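Local coordinates for protein NANS (YJHS), A 9-O-acetyl N-acetylneuraminic acid esterase (PDB 3PT5) that probably hydrolyses the 9-O-acetyl group of 9-O-acetyl-N-acetylneuraminate, allowing the bacterium to grow on this alternative sialic acid, at residues H60-P63 with G64-C68; I74-T77 with H78-D82. All coordinates share one frame; numbering follows the deposited sequence.

Contact 1 of 2, residues H60-P63 with G64-C68; sequences HTHP and GGPSC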
ATOM      1  N   HIS A  60      -8.194  12.878  11.830  1.00 15.92           N
ATOM      2  CA  HIS A  60      -6.979  13.235  12.561  1.00 15.38           C
ATOM      3  C   HIS A  60      -5.832  12.472  11.943  1.00 15.43           C
ATOM      4  O   HIS A  60      -6.068  11.500  11.214  1.00 16.20           O
ATOM      5  CB  HIS A  60      -7.089  12.934  14.064  1.00 15.57           C
ATOM      6  CG  HIS A  60      -8.188  13.700  14.732  1.00 18.60           C
ATOM      7  ND1 HIS A  60      -7.987  14.905  15.377  1.00 20.76           N
ATOM      8  CD2 HIS A  60      -9.517  13.461  14.777  1.00 18.94           C
ATOM      9  CE1 HIS A  60      -9.147  15.356  15.818  1.00 18.58           C
ATOM     10  NE2 HIS A  60     -10.093  14.508  15.452  1.00 19.77           N
ATOM     11  N   THR A  61      -4.601  12.921  12.197  1.00 14.33           N
ATOM     12  CA  THR A  61      -3.461  12.267  11.560  1.00 14.47           C
ATOM     13  C   THR A  61      -3.295  10.848  12.079  1.00 13.96           C
ATOM     14  O   THR A  61      -2.883   9.944  11.334  1.00 13.09           O
ATOM     15  CB  THR A  61      -2.164  13.063  11.738  1.00 13.75           C
ATOM     16  OG1 THR A  61      -1.881  13.249  13.129  1.00 16.67           O
ATOM     17  CG2 THR A  61      -2.299  14.396  11.064  1.00 13.27           C
ATOM     18  N   HIS A  62      -3.642  10.663  13.347  1.00 13.16           N
ATOM     19  CA  HIS A  62      -3.585   9.393  14.058  1.00 14.38           C
ATOM     20  C   HIS A  62      -4.424   9.571  15.335  1.00 15.51           C
ATOM     21  O   HIS A  62      -4.789  10.714  15.661  1.00 15.16           O
ATOM     22  CB  HIS A  62      -2.131   8.998  14.375  1.00 14.53           C
ATOM     23  CG  HIS A  62      -1.397   9.989  15.224  1.00 15.53           C
ATOM     24  ND1 HIS A  62      -1.330   9.888  16.599  1.00 18.25           N
ATOM     25  CD2 HIS A  62      -0.637  11.059  14.888  1.00 18.63           C
ATOM     26  CE1 HIS A  62      -0.582  10.873  17.072  1.00 15.02           C
ATOM     27  NE2 HIS A  62      -0.173  11.610  16.057  1.00 20.21           N
ATOM     28  N   PRO A  63      -4.730   8.473  16.057  1.00 16.53           N
ATOM     29  CA  PRO A  63      -5.601   8.667  17.214  1.00 17.17           C
ATOM     30  C   PRO A  63      -4.921   9.562  18.266  1.00 17.57           C
ATOM     31  O   PRO A  63      -3.797   9.290  18.708  1.00 17.55           O
ATOM     32  CB  PRO A  63      -5.837   7.238  17.726  1.00 17.73           C
ATOM     33  CG  PRO A  63      -5.520   6.351  16.522  1.00 18.05           C
ATOM     34  CD  PRO A  63      -4.428   7.044  15.822  1.00 15.54           C
ATOM     35  N   GLY A  64      -5.578  10.677  18.582  1.00 17.78           N
ATOM     36  CA  GLY A  64      -5.061  11.599  19.572  1.00 16.75           C
ATOM     37  C   GLY A  64      -4.139  12.634  18.975  1.00 16.84           C
ATOM     38  O   GLY A  64      -3.572  13.447  19.709  1.00 17.04           O
ATOM     39  N   GLY A  65      -4.037  12.637  17.641  1.00 16.03           N
ATOM     40  CA  GLY A  65      -3.144  13.546  16.932  1.00 16.95           C
ATOM     41  C   GLY A  65      -3.917  14.745  16.388  1.00 17.41           C
ATOM     42  O   GLY A  65      -5.137  14.841  16.572  1.00 18.02           O
ATOM     43  N   PRO A  66      -3.231  15.645  15.682  1.00 17.77           N
ATOM     44  CA  PRO A  66      -3.908  16.834  15.133  1.00 17.89           C
ATOM     45  C   PRO A  66      -5.025  16.556  14.132  1.00 17.66           C
ATOM     46  O   PRO A  66      -5.008  15.535  13.438  1.00 16.18           O
ATOM     47  CB  PRO A  66      -2.798  17.598  14.410  1.00 18.74           C
ATOM     48  CG  PRO A  66      -1.544  16.907  14.666  1.00 18.52           C
ATOM     49  CD  PRO A  66      -1.765  15.686  15.500  1.00 17.97           C
ATOM     50  N   SER A  67      -5.961  17.508  14.017  1.00 17.78           N
ATOM     51  CA  SER A  67      -6.958  17.524  12.948  1.00 18.34           C
ATOM     52  C   SER A  67      -6.259  17.524  11.608  1.00 18.01           C
ATOM     53  O   SER A  67      -5.183  18.081  11.467  1.00 17.77           O
ATOM     54  CB  SER A  67      -7.794  18.822  12.992  1.00 18.18           C
ATOM     55  OG  SER A  67      -7.952  19.316  14.313  1.00 22.45           O
ATOM     56  N   CYS A  68      -6.884  16.916  10.626  1.00 18.19           N
ATOM     57  CA  CYS A  68      -6.481  17.119   9.240  1.00 18.49           C
ATOM     58  C   CYS A  68      -7.674  16.991   8.330  1.00 18.69           C
ATOM     59  O   CYS A  68      -8.719  16.425   8.717  1.00 19.28           O
ATOM     60  CB  CYS A  68      -5.364  16.150   8.839  1.00 18.16           C
ATOM     61  SG  CYS A  68      -5.778  14.389   9.155  1.00 17.78           S
TER
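A type II beta turn from His-62 to Gly-65 reverses the chain at the surface, and the legs of the hairpin-like loop are tied again further back by a single bridge pairing His-60 with Ser-67. Gly-65 N closes the turn on His-62 O at 2.9 Å. Gly-64 occupies the third position of the turn, with a positive phi of 88°. Gly-65 lies over one face of the His-62 ring as a CH-pi contact, its CA 3.8 Å from the ring centroid and displaced toward the rim. That ring is folded back over the turn because CG sits between the backbone N and the carbonyl carbon (chi1 60°), and His-62 ND1 adds a weak hydrogen bond to Pro-63 O. On the legs, Thr-61 N gives a 2.9 Å hydrogen bond to Pro-66 O, while His-60 CA leans on the same oxygen through a CA-H...O contact of 3.2 Å. His-60 ND1 reaches Gly-65 O near the plane of its ring, but the bond is weak, bent to 135° at the hydrogen. The hydroxyl branch of Thr-61 faces the proline ring, OG1 lying 3.4 Å from Pro-66 CD, and its methyl CG2 is turned to Cys-68 SG at 4.0 Å. Beyond the loop, the ring of His-62 meets that of Tyr-101 with nearly parallel planes, and Thr-61 O accepts a hydrogen bond from Gln-87 NE2. The whole loop lies between strands 52-55 and 73-75, and Thr-61 and Cys-68 seat it on the latter.

Contact 2 of 2, residues I74-T77 with H78-D82; sequences IPLT and HCPHD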
ATOM      1  N   ILE A  74       0.407  15.514   5.230  1.00 13.83           N
ATOM      2  CA  ILE A  74       0.691  15.182   6.622  1.00 12.27           C
ATOM      3  C   ILE A  74       1.843  14.156   6.695  1.00 12.73           C
ATOM      4  O   ILE A  74       2.217  13.559   5.689  1.00 12.97           O
ATOM      5  CB  ILE A  74      -0.581  14.662   7.368  1.00 12.09           C
ATOM      6  CG1 ILE A  74      -1.043  13.333   6.767  1.00 12.36           C
ATOM      7  CG2 ILE A  74      -1.684  15.717   7.328  1.00 13.59           C
ATOM      8  CD1 ILE A  74      -2.045  12.543   7.653  1.00 12.67           C
ATOM      9  N   PRO A  75       2.419  13.962   7.886  1.00 12.08           N
ATOM     10  CA  PRO A  75       3.473  12.950   7.990  1.00 11.75           C
ATOM     11  C   PRO A  75       3.000  11.549   7.607  1.00 11.96           C
ATOM     12  O   PRO A  75       1.879  11.143   7.931  1.00 11.67           O
ATOM     13  CB  PRO A  75       3.862  12.976   9.459  1.00 12.04           C
ATOM     14  CG  PRO A  75       3.472  14.382   9.942  1.00 12.43           C
ATOM     15  CD  PRO A  75       2.198  14.674   9.161  1.00 12.12           C
ATOM     16  N   LEU A  76       3.866  10.819   6.905  1.00 11.68           N
ATOM     17  CA  LEU A  76       3.569   9.405   6.637  1.00 11.08           C
ATOM     18  C   LEU A  76       4.068   8.592   7.808  1.00 11.65           C
ATOM     19  O   LEU A  76       5.169   8.819   8.295  1.00 13.01           O
ATOM     20  CB  LEU A  76       4.239   8.941   5.354  1.00 11.16           C
ATOM     21  CG  LEU A  76       4.200   7.439   5.075  1.00  9.72           C
ATOM     22  CD1 LEU A  76       2.803   6.917   4.860  1.00 10.26           C
ATOM     23  CD2 LEU A  76       5.085   7.166   3.840  1.00 11.70           C
ATOM     24  N   THR A  77       3.249   7.645   8.268  1.00 12.40           N
ATOM     25  CA  THR A  77       3.646   6.829   9.417  1.00 12.49           C
ATOM     26  C   THR A  77       3.503   5.356   9.065  1.00 12.10           C
ATOM     27  O   THR A  77       3.228   5.014   7.913  1.00 12.56           O
ATOM     28  CB  THR A  77       2.862   7.165  10.729  1.00 13.84           C
ATOM     29  OG1 THR A  77       1.520   6.651  10.672  1.00 15.28           O
ATOM     30  CG2 THR A  77       2.788   8.693  10.935  1.00 13.81           C
ATOM     31  N   HIS A  78       3.705   4.496  10.056  1.00 11.31           N
ATOM     32  CA  HIS A  78       3.588   3.043   9.818  1.00 10.00           C
ATOM     33  C   HIS A  78       2.181   2.560   9.489  1.00 11.17           C
ATOM     34  O   HIS A  78       2.010   1.462   8.947  1.00  9.65           O
ATOM     35  CB  HIS A  78       4.122   2.282  11.018  1.00 10.78           C
ATOM     36  CG  HIS A  78       3.328   2.530  12.259  1.00 11.36           C
ATOM     37  ND1 HIS A  78       3.603   3.587  13.108  1.00 12.11           N
ATOM     38  CD2 HIS A  78       2.255   1.890  12.783  1.00 12.09           C
ATOM     39  CE1 HIS A  78       2.729   3.577  14.105  1.00  9.70           C
ATOM     40  NE2 HIS A  78       1.895   2.569  13.928  1.00 10.74           N
ATOM     41  N   CYS A  79       1.171   3.384   9.786  1.00 10.69           N
ATOM     42  CA  CYS A  79      -0.219   2.989   9.547  1.00 11.34           C
ATOM     43  C   CYS A  79      -0.935   4.071   8.750  1.00 11.70           C
ATOM     44  O   CYS A  79      -1.525   4.973   9.343  1.00 11.51           O
ATOM     45  CB  CYS A  79      -0.920   2.711  10.886  1.00 11.16           C
ATOM     46  SG  CYS A  79      -2.476   1.843  10.679  1.00 12.95           S
ATOM     47  N   PRO A  80      -0.824   4.029   7.406  1.00 11.49           N
ATOM     48  CA  PRO A  80      -1.242   5.153   6.568  1.00 11.27           C
ATOM     49  C   PRO A  80      -2.749   5.368   6.425  1.00 11.11           C
ATOM     50  O   PRO A  80      -3.575   4.577   6.882  1.00 11.59           O
ATOM     51  CB  PRO A  80      -0.655   4.785   5.178  1.00 11.84           C
ATOM     52  CG  PRO A  80       0.464   3.837   5.454  1.00 11.73           C
ATOM     53  CD  PRO A  80      -0.076   3.027   6.621  1.00 12.34           C
ATOM     54  N   HIS A  81      -3.077   6.453   5.727  1.00 10.60           N
ATOM     55  CA  HIS A  81      -4.420   6.919   5.493  1.00 11.19           C
ATOM     56  C   HIS A  81      -5.102   6.246   4.305  1.00 11.10           C
ATOM     57  O   HIS A  81      -5.630   6.884   3.411  1.00 11.78           O
ATOM     58  CB  HIS A  81      -4.389   8.434   5.349  1.00 10.51           C
ATOM     59  CG  HIS A  81      -4.403   9.164   6.658  1.00 11.67           C
ATOM     60  ND1 HIS A  81      -3.579   8.843   7.716  1.00 14.16           N
ATOM     61  CD2 HIS A  81      -5.168  10.203   7.075  1.00  9.90           C
ATOM     62  CE1 HIS A  81      -3.834   9.660   8.729  1.00 10.87           C
ATOM     63  NE2 HIS A  81      -4.786  10.498   8.358  1.00 14.65           N
ATOM     64  N   ASP A  82      -5.076   4.922   4.313  1.00 11.34           N
ATOM     65  CA  ASP A  82      -5.794   4.166   3.289  1.00 10.98           C
ATOM     66  C   ASP A  82      -7.300   4.272   3.497  1.00 11.31           C
ATOM     67  O   ASP A  82      -7.758   4.812   4.517  1.00 11.58           O
ATOM     68  CB  ASP A  82      -5.277   2.727   3.301  1.00 11.68           C
ATOM     69  CG  ASP A  82      -3.829   2.621   2.731  1.00 14.14           C
ATOM     70  OD1 ASP A  82      -3.662   2.897   1.524  1.00 15.03           O
ATOM     71  OD2 ASP A  82      -2.869   2.265   3.472  1.00 14.91           O
TER
HETATM   72  O   HOH W   1      -0.480   7.950   9.428  1.00 22.46           O
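Ile-74 and His-81 meet across a buried bend, where the chain leaves edge strand 73-75 of the mixed sheet and doubles back past its end; His-81 is itself the centre of an inverse gamma turn. From Ile-74 CB the side chain forks. CG2 goes to Cys-68 of the preceding surface loop, whereas CG1, placed between the backbone N and the carbonyl carbon (chi1 65°), leads toward the histidine. The extended chi2 of 164° then carries CD1 over one face of the His-81 ring, 3.4 Å above the plane and offset toward the rim. This is a CH-pi contact, and the nearest ring atom is His-81 NE2, 3.5 Å from Ile-74 CD1. Phe-58 stacks on the imidazole as well, and NE2 probably hydrogen-bonds to His-60 O, so packing and this polar link would together restrain the ring's rotation. Further along, Leu-76 CD1 lies against Pro-80 CG at 3.9 Å, the two side chains meeting at a slant. Leu-76 also touches Ile-126 and Pro-80 touches Pro-128, which sets this apolar pair on strand 122-130, two places in from the edge strand. At the bend itself, Thr-77 OG1 receives a straight but weak hydrogen bond from Cys-79 N, 3.4 Å long and 166° at the hydrogen. Thr-77 OG1 is also hydrogen-bonded to Tyr-101 OH, and Tyr-101 O in turn binds His-78 NE2, so one tyrosine holds two neighbouring side chains of the bend. A water between the two sides of the bend bridges them: it lies 2.7 Å from Thr-77 OG1 and donates to Cys-79 O at 3.2 Å.

Contacts 1 and 2 follow one another along the chain on the same side of the molecule, their centres about 11 Å apart. Contact 1 is a surface loop that closes before edge strand 73-75 begins; contact 2 is the buried bend by which the chain leaves that strand. The two touch directly, His-60 O lying 3.3 Å from His-81 NE2 and Thr-61 CG2 3.9 Å from Ile-74 CD1. Tyr-101 and Gln-87 have partners in both. The exposed turn is thus tied through His-81 and Ile-74 to the edge of the mixed sheet in this SGNH hydrolase.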